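Local structure of glycosylation Associate Protein 1 (Streptococcus agalactiae serotype V, 6OYC) at residues 31-42 with 65-73; 255-266 with 285-293. The protein probably acts with its partners Gap2 and Gap3 in the glycosylation and accessory Sec export of a streptococcal surface adhesin. All coordinates share one frame; numbering follows the deposited sequence.

Interaction 1 (31-42 with 65-73)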
loop_
_atom_site.group_PDB
_atom_site.type_symbol
_atom_site.label_atom_id
_atom_site.label_comp_id
_atom_site.label_asym_id
_atom_site.label_seq_id
_atom_site.Cartn_x
_atom_site.Cartn_y
_atom_site.Cartn_z
ATOM N N PHE A 31 -0.280 0.697 -2.609
ATOM C CA PHE A 31 -0.386 0.637 -4.065
ATOM C C PHE A 31 0.526 -0.450 -4.641
ATOM O O PHE A 31 1.704 -0.530 -4.290
ATOM C CB PHE A 31 -0.022 2.007 -4.651
ATOM C CG PHE A 31 -0.044 2.050 -6.145
ATOM C CD1 PHE A 31 -1.234 2.288 -6.825
ATOM C CD2 PHE A 31 1.109 1.798 -6.875
ATOM C CE1 PHE A 31 -1.268 2.299 -8.210
ATOM C CE2 PHE A 31 1.084 1.810 -8.264
ATOM C CZ PHE A 31 -0.110 2.065 -8.933
ATOM N N ASP A 32 -0.015 -1.302 -5.511
ATOM C CA ASP A 32 0.820 -2.365 -6.066
ATOM C C ASP A 32 0.341 -2.709 -7.469
ATOM O O ASP A 32 -0.522 -2.030 -8.033
ATOM C CB ASP A 32 0.841 -3.587 -5.141
ATOM C CG ASP A 32 -0.469 -4.372 -5.148
ATOM O OD1 ASP A 32 -1.428 -3.990 -5.850
ATOM O OD2 ASP A 32 -0.543 -5.392 -4.429
ATOM N N ASP A 33 0.884 -3.810 -8.011
ATOM C CA ASP A 33 0.613 -4.188 -9.394
ATOM C C ASP A 33 -0.863 -4.494 -9.632
ATOM O O ASP A 33 -1.392 -4.192 -10.710
ATOM C CB ASP A 33 1.506 -5.372 -9.797
ATOM C CG ASP A 33 1.406 -6.563 -8.827
ATOM O OD1 ASP A 33 1.254 -6.331 -7.601
ATOM O OD2 ASP A 33 1.487 -7.733 -9.298
ATOM N N THR A 34 -1.555 -5.074 -8.652
ATOM C CA THR A 34 -2.966 -5.370 -8.867
ATOM C C THR A 34 -3.777 -4.094 -9.032
ATOM O O THR A 34 -4.640 -4.011 -9.915
ATOM C CB THR A 34 -3.517 -6.199 -7.714
ATOM O OG1 THR A 34 -2.737 -7.387 -7.564
ATOM C CG2 THR A 34 -4.991 -6.571 -7.971
ATOM N N ILE A 35 -3.528 -3.092 -8.180
ATOM C CA ILE A 35 -4.229 -1.814 -8.316
ATOM C C ILE A 35 -3.959 -1.223 -9.690
ATOM O O ILE A 35 -4.875 -0.818 -10.417
ATOM C CB ILE A 35 -3.796 -0.833 -7.209
ATOM C CG1 ILE A 35 -4.010 -1.424 -5.804
ATOM C CG2 ILE A 35 -4.455 0.541 -7.439
ATOM C CD1 ILE A 35 -5.428 -1.465 -5.376
ATOM N N ASN A 36 -2.683 -1.156 -10.053
ATOM C CA ASN A 36 -2.308 -0.565 -11.325
ATOM C C ASN A 36 -2.981 -1.290 -12.486
ATOM O O ASN A 36 -3.521 -0.650 -13.397
ATOM C CB ASN A 36 -0.787 -0.595 -11.446
ATOM C CG ASN A 36 -0.324 -0.323 -12.840
ATOM O OD1 ASN A 36 -0.276 -1.229 -13.680
ATOM N ND2 ASN A 36 -0.007 0.939 -13.116
ATOM N N GLN A 37 -3.002 -2.629 -12.439
ATOM C CA GLN A 37 -3.535 -3.405 -13.553
ATOM C C GLN A 37 -5.052 -3.343 -13.605
ATOM O O GLN A 37 -5.636 -3.298 -14.693
ATOM C CB GLN A 37 -3.055 -4.857 -13.466
ATOM C CG GLN A 37 -1.574 -4.978 -13.798
ATOM C CD GLN A 37 -0.911 -6.202 -13.208
ATOM O OE1 GLN A 37 -1.576 -7.182 -12.860
ATOM N NE2 GLN A 37 0.415 -6.159 -13.107
ATOM N N MET A 38 -5.720 -3.357 -12.453
ATOM C CA MET A 38 -7.176 -3.297 -12.530
ATOM C C MET A 38 -7.657 -1.944 -13.029
ATOM O O MET A 38 -8.679 -1.872 -13.721
ATOM C CB MET A 38 -7.808 -3.585 -11.183
ATOM C CG MET A 38 -9.323 -3.620 -11.281
ATOM S SD MET A 38 -9.983 -4.798 -10.109
ATOM C CE MET A 38 -8.577 -4.807 -9.007
ATOM N N LYS A 39 -6.940 -0.871 -12.682
ATOM C CA LYS A 39 -7.298 0.453 -13.170
ATOM C C LYS A 39 -7.230 0.506 -14.690
ATOM O O LYS A 39 -8.151 1.003 -15.341
ATOM C CB LYS A 39 -6.380 1.514 -12.553
ATOM C CG LYS A 39 -6.679 1.871 -11.093
ATOM C CD LYS A 39 -7.564 3.123 -10.964
ATOM C CE LYS A 39 -9.017 2.806 -11.293
ATOM N NZ LYS A 39 -10.013 3.756 -10.727
ATOM N N MET A 40 -6.148 -0.018 -15.275
ATOM C CA MET A 40 -5.983 0.091 -16.718
ATOM C C MET A 40 -6.911 -0.853 -17.467
ATOM O O MET A 40 -7.342 -0.533 -18.583
ATOM C CB MET A 40 -4.532 -0.157 -17.115
ATOM C CG MET A 40 -3.982 -1.486 -16.720
ATOM S SD MET A 40 -2.716 -1.964 -17.918
ATOM C CE MET A 40 -1.253 -1.213 -17.253
ATOM N N PHE A 41 -7.244 -2.005 -16.882
ATOM C CA PHE A 41 -8.296 -2.807 -17.491
ATOM C C PHE A 41 -9.630 -2.081 -17.425
ATOM O O PHE A 41 -10.446 -2.209 -18.343
ATOM C CB PHE A 41 -8.381 -4.184 -16.829
ATOM C CG PHE A 41 -7.401 -5.165 -17.389
ATOM C CD1 PHE A 41 -6.045 -4.961 -17.235
ATOM C CD2 PHE A 41 -7.831 -6.262 -18.121
ATOM C CE1 PHE A 41 -5.134 -5.841 -17.774
ATOM C CE2 PHE A 41 -6.921 -7.151 -18.668
ATOM C CZ PHE A 41 -5.573 -6.951 -18.488
ATOM N N ASP A 42 -9.852 -1.301 -16.359
ATOM C CA ASP A 42 -11.054 -0.475 -16.248
ATOM C C ASP A 42 -11.066 0.620 -17.309
ATOM O O ASP A 42 -12.048 0.772 -18.046
ATOM C CB ASP A 42 -11.137 0.154 -14.850
ATOM C CG ASP A 42 -11.736 -0.787 -13.814
ATOM O OD1 ASP A 42 -11.992 -1.960 -14.163
ATOM O OD2 ASP A 42 -11.955 -0.353 -12.659
ATOM N N ARG A 65 -10.006 3.684 -1.576
ATOM C CA ARG A 65 -8.789 4.482 -1.627
ATOM C C ARG A 65 -8.185 4.487 -3.019
ATOM O O ARG A 65 -7.495 5.440 -3.381
ATOM C CB ARG A 65 -7.767 3.929 -0.636
ATOM C CG ARG A 65 -7.390 4.825 0.500
ATOM C CD ARG A 65 -6.562 4.033 1.493
ATOM N NE ARG A 65 -7.332 3.730 2.687
ATOM C CZ ARG A 65 -7.130 2.660 3.447
ATOM N NH1 ARG A 65 -6.176 1.803 3.119
ATOM N NH2 ARG A 65 -7.868 2.466 4.535
ATOM N N TYR A 66 -8.420 3.431 -3.808
ATOM C CA TYR A 66 -7.836 3.326 -5.137
ATOM C C TYR A 66 -8.869 3.489 -6.247
ATOM O O TYR A 66 -8.610 3.095 -7.386
ATOM C CB TYR A 66 -7.089 2.000 -5.265
ATOM C CG TYR A 66 -5.984 1.897 -4.239
ATOM C CD1 TYR A 66 -4.765 2.535 -4.449
ATOM C CD2 TYR A 66 -6.177 1.212 -3.035
ATOM C CE1 TYR A 66 -3.756 2.476 -3.506
ATOM C CE2 TYR A 66 -5.168 1.136 -2.080
ATOM C CZ TYR A 66 -3.950 1.771 -2.329
ATOM O OH TYR A 66 -2.918 1.732 -1.411
ATOM N N ASP A 67 -10.027 4.083 -5.940
ATOM C CA ASP A 67 -11.103 4.266 -6.924
ATOM C C ASP A 67 -11.515 2.926 -7.537
ATOM O O ASP A 67 -11.764 2.823 -8.743
ATOM C CB ASP A 67 -10.706 5.259 -8.023
ATOM C CG ASP A 67 -10.344 6.635 -7.481
ATOM O OD1 ASP A 67 -10.901 7.059 -6.444
ATOM O OD2 ASP A 67 -9.482 7.299 -8.095
ATOM N N LEU A 68 -11.557 1.883 -6.702
ATOM C CA LEU A 68 -11.938 0.546 -7.137
ATOM C C LEU A 68 -13.147 -0.005 -6.396
ATOM O O LEU A 68 -13.524 -1.152 -6.629
ATOM C CB LEU A 68 -10.769 -0.425 -6.977
ATOM C CG LEU A 68 -9.603 -0.234 -7.943
ATOM C CD1 LEU A 68 -8.474 -1.160 -7.556
ATOM C CD2 LEU A 68 -10.068 -0.498 -9.364
ATOM N N LEU A 69 -13.771 0.779 -5.517
ATOM C CA LEU A 69 -14.897 0.269 -4.746
ATOM C C LEU A 69 -16.023 -0.220 -5.648
ATOM O O LEU A 69 -16.786 -1.101 -5.262
ATOM C CB LEU A 69 -15.407 1.346 -3.799
ATOM C CG LEU A 69 -16.594 0.951 -2.923
ATOM C CD1 LEU A 69 -16.219 -0.192 -2.020
ATOM C CD2 LEU A 69 -17.084 2.145 -2.114
ATOM N N GLU A 70 -16.142 0.337 -6.843
ATOM C CA GLU A 70 -17.189 -0.045 -7.772
ATOM C C GLU A 70 -16.768 -1.193 -8.676
ATOM O O GLU A 70 -17.546 -1.601 -9.536
ATOM C CB GLU A 70 -17.594 1.171 -8.634
ATOM C CG GLU A 70 -18.233 2.335 -7.841
ATOM C CD GLU A 70 -17.220 3.107 -6.995
ATOM O OE1 GLU A 70 -15.996 2.980 -7.230
ATOM O OE2 GLU A 70 -17.641 3.825 -6.070
ATOM N N SER A 71 -15.552 -1.709 -8.519
ATOM C CA SER A 71 -15.014 -2.624 -9.515
ATOM C C SER A 71 -15.505 -4.056 -9.370
ATOM O O SER A 71 -15.305 -4.844 -10.301
ATOM C CB SER A 71 -13.485 -2.605 -9.485
ATOM O OG SER A 71 -12.991 -1.663 -10.426
ATOM N N GLY A 72 -16.160 -4.417 -8.267
ATOM C CA GLY A 72 -16.668 -5.778 -8.171
ATOM C C GLY A 72 -15.659 -6.709 -7.516
ATOM O O GLY A 72 -14.477 -6.733 -7.892
ATOM N N TYR A 73 -16.097 -7.474 -6.518
ATOM C CA TYR A 73 -15.157 -8.326 -5.815
ATOM C C TYR A 73 -15.892 -9.506 -5.223
ATOM O O TYR A 73 -17.098 -9.450 -4.949
ATOM C CB TYR A 73 -14.412 -7.579 -4.702
ATOM C CG TYR A 73 -15.296 -7.160 -3.547
ATOM C CD1 TYR A 73 -16.007 -5.955 -3.587
ATOM C CD2 TYR A 73 -15.438 -7.964 -2.421
ATOM C CE1 TYR A 73 -16.823 -5.560 -2.530
ATOM C CE2 TYR A 73 -16.247 -7.570 -1.353
ATOM C CZ TYR A 73 -16.932 -6.365 -1.415
ATOM O OH TYR A 73 -17.740 -5.980 -0.365
#

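Interaction 2 (255-266 with 285-293). With SO4 (sulfate ion), chain J.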
loop_
_atom_site.group_PDB
_atom_site.type_symbol
_atom_site.label_atom_id
_atom_site.label_comp_id
_atom_site.label_asym_id
_atom_site.label_seq_id
_atom_site.Cartn_x
_atom_site.Cartn_y
_atom_site.Cartn_z
ATOM N N VAL A 255 4.493 -10.213 -11.773
ATOM C CA VAL A 255 5.683 -10.173 -10.935
ATOM C C VAL A 255 5.934 -8.711 -10.547
ATOM O O VAL A 255 6.045 -7.837 -11.417
ATOM C CB VAL A 255 6.891 -10.779 -11.671
ATOM C CG1 VAL A 255 8.210 -10.458 -10.942
ATOM C CG2 VAL A 255 6.717 -12.269 -11.850
ATOM N N PHE A 256 6.028 -8.446 -9.244
ATOM C CA PHE A 256 6.151 -7.089 -8.719
ATOM C C PHE A 256 7.363 -7.030 -7.801
ATOM O O PHE A 256 7.398 -7.705 -6.763
ATOM C CB PHE A 256 4.881 -6.684 -7.971
ATOM C CG PHE A 256 4.822 -5.223 -7.631
ATOM C CD1 PHE A 256 4.961 -4.259 -8.627
ATOM C CD2 PHE A 256 4.619 -4.805 -6.317
ATOM C CE1 PHE A 256 4.890 -2.904 -8.321
ATOM C CE2 PHE A 256 4.558 -3.440 -5.996
ATOM C CZ PHE A 256 4.692 -2.491 -7.000
ATOM N N SER A 257 8.350 -6.218 -8.176
ATOM C CA SER A 257 9.654 -6.265 -7.517
ATOM C C SER A 257 9.577 -5.984 -6.009
ATOM O O SER A 257 10.386 -6.524 -5.246
ATOM C CB SER A 257 10.603 -5.279 -8.192
ATOM O OG SER A 257 10.107 -3.950 -8.086
ATOM N N GLU A 258 8.630 -5.151 -5.549
ATOM C CA GLU A 258 8.552 -4.887 -4.112
ATOM C C GLU A 258 8.141 -6.135 -3.331
ATOM O O GLU A 258 8.544 -6.298 -2.180
ATOM C CB GLU A 258 7.577 -3.743 -3.837
ATOM C CG GLU A 258 7.388 -3.386 -2.353
ATOM C CD GLU A 258 6.137 -2.521 -2.090
ATOM O OE1 GLU A 258 6.283 -1.393 -1.557
ATOM O OE2 GLU A 258 5.006 -2.964 -2.414
ATOM N N ARG A 259 7.352 -7.022 -3.943
ATOM C CA ARG A 259 6.838 -8.253 -3.342
ATOM C C ARG A 259 7.668 -9.482 -3.689
ATOM O O ARG A 259 7.839 -10.368 -2.856
ATOM C CB ARG A 259 5.403 -8.500 -3.809
ATOM C CG ARG A 259 4.776 -9.786 -3.311
ATOM C CD ARG A 259 3.344 -9.939 -3.841
ATOM N NE ARG A 259 3.315 -10.142 -5.290
ATOM C CZ ARG A 259 2.809 -9.270 -6.162
ATOM N NH1 ARG A 259 2.266 -8.128 -5.738
ATOM N NH2 ARG A 259 2.836 -9.543 -7.464
ATOM N N ASN A 260 8.203 -9.564 -4.893
ATOM C CA ASN A 260 8.725 -10.818 -5.391
ATOM C C ASN A 260 10.244 -10.838 -5.360
ATOM O O ASN A 260 10.896 -9.882 -5.784
ATOM C CB ASN A 260 8.193 -11.072 -6.796
ATOM C CG ASN A 260 6.695 -11.314 -6.783
ATOM O OD1 ASN A 260 5.931 -10.689 -7.529
ATOM N ND2 ASN A 260 6.262 -12.196 -5.887
ATOM N N ASN A 261 10.792 -11.928 -4.835
ATOM C CA ASN A 261 12.199 -12.253 -5.009
ATOM C C ASN A 261 12.413 -12.890 -6.388
ATOM O O ASN A 261 11.879 -13.971 -6.674
ATOM C CB ASN A 261 12.640 -13.185 -3.887
ATOM C CG ASN A 261 14.127 -13.367 -3.845
ATOM O OD1 ASN A 261 14.781 -13.480 -4.883
ATOM N ND2 ASN A 261 14.679 -13.393 -2.641
ATOM N N ALA A 262 13.192 -12.212 -7.239
ATOM C CA ALA A 262 13.457 -12.706 -8.588
ATOM C C ALA A 262 13.947 -14.156 -8.586
ATOM O O ALA A 262 13.522 -14.969 -9.424
ATOM C CB ALA A 262 14.482 -11.803 -9.268
ATOM N N HIS A 263 14.844 -14.499 -7.656
ATOM C CA HIS A 263 15.299 -15.881 -7.570
ATOM C C HIS A 263 14.123 -16.829 -7.360
ATOM O O HIS A 263 14.051 -17.890 -7.992
ATOM C CB HIS A 263 16.314 -16.046 -6.439
ATOM C CG HIS A 263 16.607 -17.478 -6.105
ATOM N ND1 HIS A 263 17.487 -18.250 -6.833
ATOM C CD2 HIS A 263 16.102 -18.290 -5.142
ATOM C CE1 HIS A 263 17.532 -19.467 -6.319
ATOM N NE2 HIS A 263 16.702 -19.518 -5.289
ATOM N N ASN A 264 13.193 -16.462 -6.470
ATOM C CA ASN A 264 12.029 -17.307 -6.233
ATOM C C ASN A 264 11.159 -17.407 -7.476
ATOM O O ASN A 264 10.617 -18.473 -7.777
ATOM C CB ASN A 264 11.205 -16.769 -5.063
ATOM C CG ASN A 264 11.853 -17.042 -3.725
ATOM O OD1 ASN A 264 12.912 -17.677 -3.647
ATOM N ND2 ASN A 264 11.215 -16.575 -2.659
ATOM N N VAL A 265 10.998 -16.303 -8.203
ATOM C CA VAL A 265 10.255 -16.365 -9.453
ATOM C C VAL A 265 10.941 -17.322 -10.426
ATOM O O VAL A 265 10.337 -18.285 -10.910
ATOM C CB VAL A 265 10.094 -14.963 -10.060
ATOM C CG1 VAL A 265 9.432 -15.078 -11.425
ATOM C CG2 VAL A 265 9.287 -14.070 -9.114
ATOM N N LEU A 266 12.224 -17.079 -10.705
ATOM C CA LEU A 266 12.945 -17.844 -11.717
ATOM C C LEU A 266 13.111 -19.302 -11.350
ATOM O O LEU A 266 13.479 -20.097 -12.218
ATOM C CB LEU A 266 14.324 -17.248 -11.949
ATOM C CG LEU A 266 14.260 -15.818 -12.441
ATOM C CD1 LEU A 266 15.558 -15.091 -12.108
ATOM C CD2 LEU A 266 13.997 -15.874 -13.930
ATOM N N ILE A 285 14.244 -7.422 -14.391
ATOM C CA ILE A 285 13.557 -8.676 -14.091
ATOM C C ILE A 285 12.965 -9.268 -15.364
ATOM O O ILE A 285 13.045 -10.480 -15.601
ATOM C CB ILE A 285 12.472 -8.461 -13.018
ATOM C CG1 ILE A 285 13.089 -8.137 -11.649
ATOM C CG2 ILE A 285 11.588 -9.682 -12.904
ATOM C CD1 ILE A 285 12.119 -8.338 -10.471
ATOM N N ALA A 286 12.358 -8.421 -16.202
ATOM C CA ALA A 286 11.768 -8.914 -17.441
ATOM C C ALA A 286 12.800 -9.658 -18.262
ATOM O O ALA A 286 12.515 -10.736 -18.805
ATOM C CB ALA A 286 11.184 -7.759 -18.256
ATOM N N ALA A 287 14.016 -9.103 -18.329
ATOM C CA ALA A 287 15.095 -9.690 -19.109
ATOM C C ALA A 287 15.518 -11.036 -18.541
ATOM O O ALA A 287 15.695 -12.007 -19.290
ATOM C CB ALA A 287 16.282 -8.728 -19.161
ATOM N N GLN A 288 15.700 -11.119 -17.219
ATOM C CA GLN A 288 15.990 -12.422 -16.625
ATOM C C GLN A 288 14.910 -13.437 -16.967
ATOM O O GLN A 288 15.214 -14.581 -17.320
ATOM C CB GLN A 288 16.133 -12.318 -15.110
ATOM C CG GLN A 288 17.369 -11.592 -14.600
ATOM C CD GLN A 288 17.361 -11.505 -13.084
ATOM O OE1 GLN A 288 16.830 -10.552 -12.513
ATOM N NE2 GLN A 288 17.925 -12.513 -12.425
ATOM N N LEU A 289 13.640 -13.038 -16.865
ATOM C CA LEU A 289 12.550 -13.952 -17.192
ATOM C C LEU A 289 12.636 -14.408 -18.644
ATOM O O LEU A 289 12.653 -15.610 -18.927
ATOM C CB LEU A 289 11.210 -13.281 -16.919
ATOM C CG LEU A 289 10.778 -13.362 -15.460
ATOM C CD1 LEU A 289 9.630 -12.410 -15.212
ATOM C CD2 LEU A 289 10.384 -14.792 -15.131
ATOM N N LYS A 290 12.698 -13.453 -19.577
ATOM C CA LYS A 290 12.828 -13.786 -20.993
ATOM C C LYS A 290 14.041 -14.669 -21.256
ATOM O O LYS A 290 14.011 -15.520 -22.152
ATOM C CB LYS A 290 12.931 -12.503 -21.820
ATOM C CG LYS A 290 11.618 -11.796 -22.090
ATOM C CD LYS A 290 10.792 -12.495 -23.186
ATOM C CE LYS A 290 9.866 -11.497 -23.911
ATOM N NZ LYS A 290 8.796 -12.161 -24.739
ATOM N N GLU A 291 15.116 -14.480 -20.488
ATOM C CA GLU A 291 16.287 -15.338 -20.615
ATOM C C GLU A 291 15.953 -16.777 -20.255
ATOM O O GLU A 291 16.371 -17.711 -20.953
ATOM C CB GLU A 291 17.406 -14.809 -19.720
ATOM C CG GLU A 291 18.724 -15.577 -19.755
ATOM C CD GLU A 291 19.903 -14.716 -19.279
ATOM O OE1 GLU A 291 21.005 -14.820 -19.866
ATOM O OE2 GLU A 291 19.720 -13.925 -18.320
ATOM N N LYS A 292 15.189 -16.983 -19.181
ATOM C CA LYS A 292 15.068 -18.329 -18.646
ATOM C C LYS A 292 13.884 -19.100 -19.206
ATOM O O LYS A 292 13.943 -20.330 -19.262
ATOM C CB LYS A 292 14.984 -18.304 -17.117
ATOM C CG LYS A 292 15.237 -19.692 -16.489
ATOM C CD LYS A 292 15.455 -19.607 -14.988
ATOM C CE LYS A 292 15.752 -20.975 -14.381
ATOM N NZ LYS A 292 16.002 -20.909 -12.893
ATOM N N ILE A 293 12.803 -18.446 -19.619
ATOM C CA ILE A 293 11.682 -19.205 -20.153
ATOM C C ILE A 293 11.125 -18.512 -21.380
ATOM O O ILE A 293 11.184 -17.289 -21.522
ATOM C CB ILE A 293 10.557 -19.461 -19.121
ATOM C CG1 ILE A 293 9.569 -20.507 -19.683
ATOM C CG2 ILE A 293 9.856 -18.166 -18.756
ATOM C CD1 ILE A 293 8.485 -21.020 -18.718
HETATM S S SO4 J . 7.719 -14.904 -3.565
HETATM O O1 SO4 J . 6.329 -15.182 -3.940
HETATM O O2 SO4 J . 8.500 -16.144 -3.531
HETATM O O3 SO4 J . 8.319 -13.988 -4.557
HETATM O O4 SO4 J . 7.748 -14.238 -2.247
#

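Interaction 1 (31-42 with 65-73)
I35 lays its CD1 methyl over one face of the Y66 ring, 3.9 Å from the ring centroid and 28° off the normal, a CH-pi contact, while its CG2 branch rests on CD1 and CB of the same tyrosine. The N-cap residue D32 fixes the first helical turn, which carries I35, by accepting from I35 N at its OD1 (3.3 Å). With CG beside its backbone N (chi1 -60°), Y66 carries its ring up to the start of helix 33-43, where CE1 meets CB of F31 at 3.9 Å, near the plane of the phenylalanine ring. The tyrosine OH ends beside F31 N at a poor angle for bonding; both atoms are held by the carboxylate of E414. Further along helix 33-43, L68 of the loop sets its two methyls against I35 and M38: CD1 touches I35 CD1 at 3.8 Å, and CD2 lies 3.7 Å from M38 CG. K39 bends at chi2 and chi3 to bring NZ back to D67 O, a 2.8 Å hydrogen bond with the nitrogen 41° above the carbonyl plane. That carbonyl belongs to the positive-phi residue of the Schellman motif that ends helix 59-65. The contact therefore joins an apolar strip, buried between helix and loop, to one lysine bond at its partly exposed margin, where the D67 carboxylate probably adds mild electrostatic attraction.

Interaction 2 (255-266 with 285-293)
K292 runs out fully extended from the last turn of helix 283-292 to give its ammonium to a backbone carbonyl of the neighbouring helix: NZ lies 2.7 Å from L266 O, 50° above the carbonyl plane. Its CD passes 4.0 Å from L266 CB, so aliphatic packing accompanies the polar bond. The axes of helical segments 262-266 and 285-292 approach to 10.7 Å and run 23° from parallel. L266 reaches across between them: its CD1 touches Q288 NE2 at 3.5 Å, and CD2 meets L289 CD2. That same L289 methyl is met by V265 CG1 at 3.8 Å. At the strand end V255 points CG1, anti to its own N (chi1 167°), at I285 CG2, while I285 CD1 reaches S257 CB; the serine hydroxyl bonds to D281. N260 OD1 accepts from F256 N on a lone pair in the carbonyl plane, tying down the turn. A sulfate, probably from the crystallisation liquor, sits at the start of helix 262-267: O3 takes N260 ND2 at 3.0 Å and N261 N, O2 takes N264 ND2, and Q236 N also binds it. A hydrophobic seam finished by one lysine-carbonyl hydrogen bond thus joins the helices; neutral N-H groups hold the anion, perhaps favoured by the helix N-terminus.

In the fold
From the N terminus, helix 33-43 follows strand 2-5; the chain then passes through strand 48-52 and helix 59-65, and interaction 1 closes this excursion just before edge strand 73-75. After the ten-stranded antiparallel sheet the chain returns to the seven-stranded parallel sheet, and interaction 2 opens at the end of strand 250-255. It closes across helix 269-273 and strand 277-280, within the successive strand-helix units of this Rossmann-like domain, consistent with the GT-B clan. The two contacts are in series, neither nested nor crossed, with centres about 23 Å apart. They nevertheless touch: D33 and R259 form a salt bridge, and F256 packs on D32 and D33.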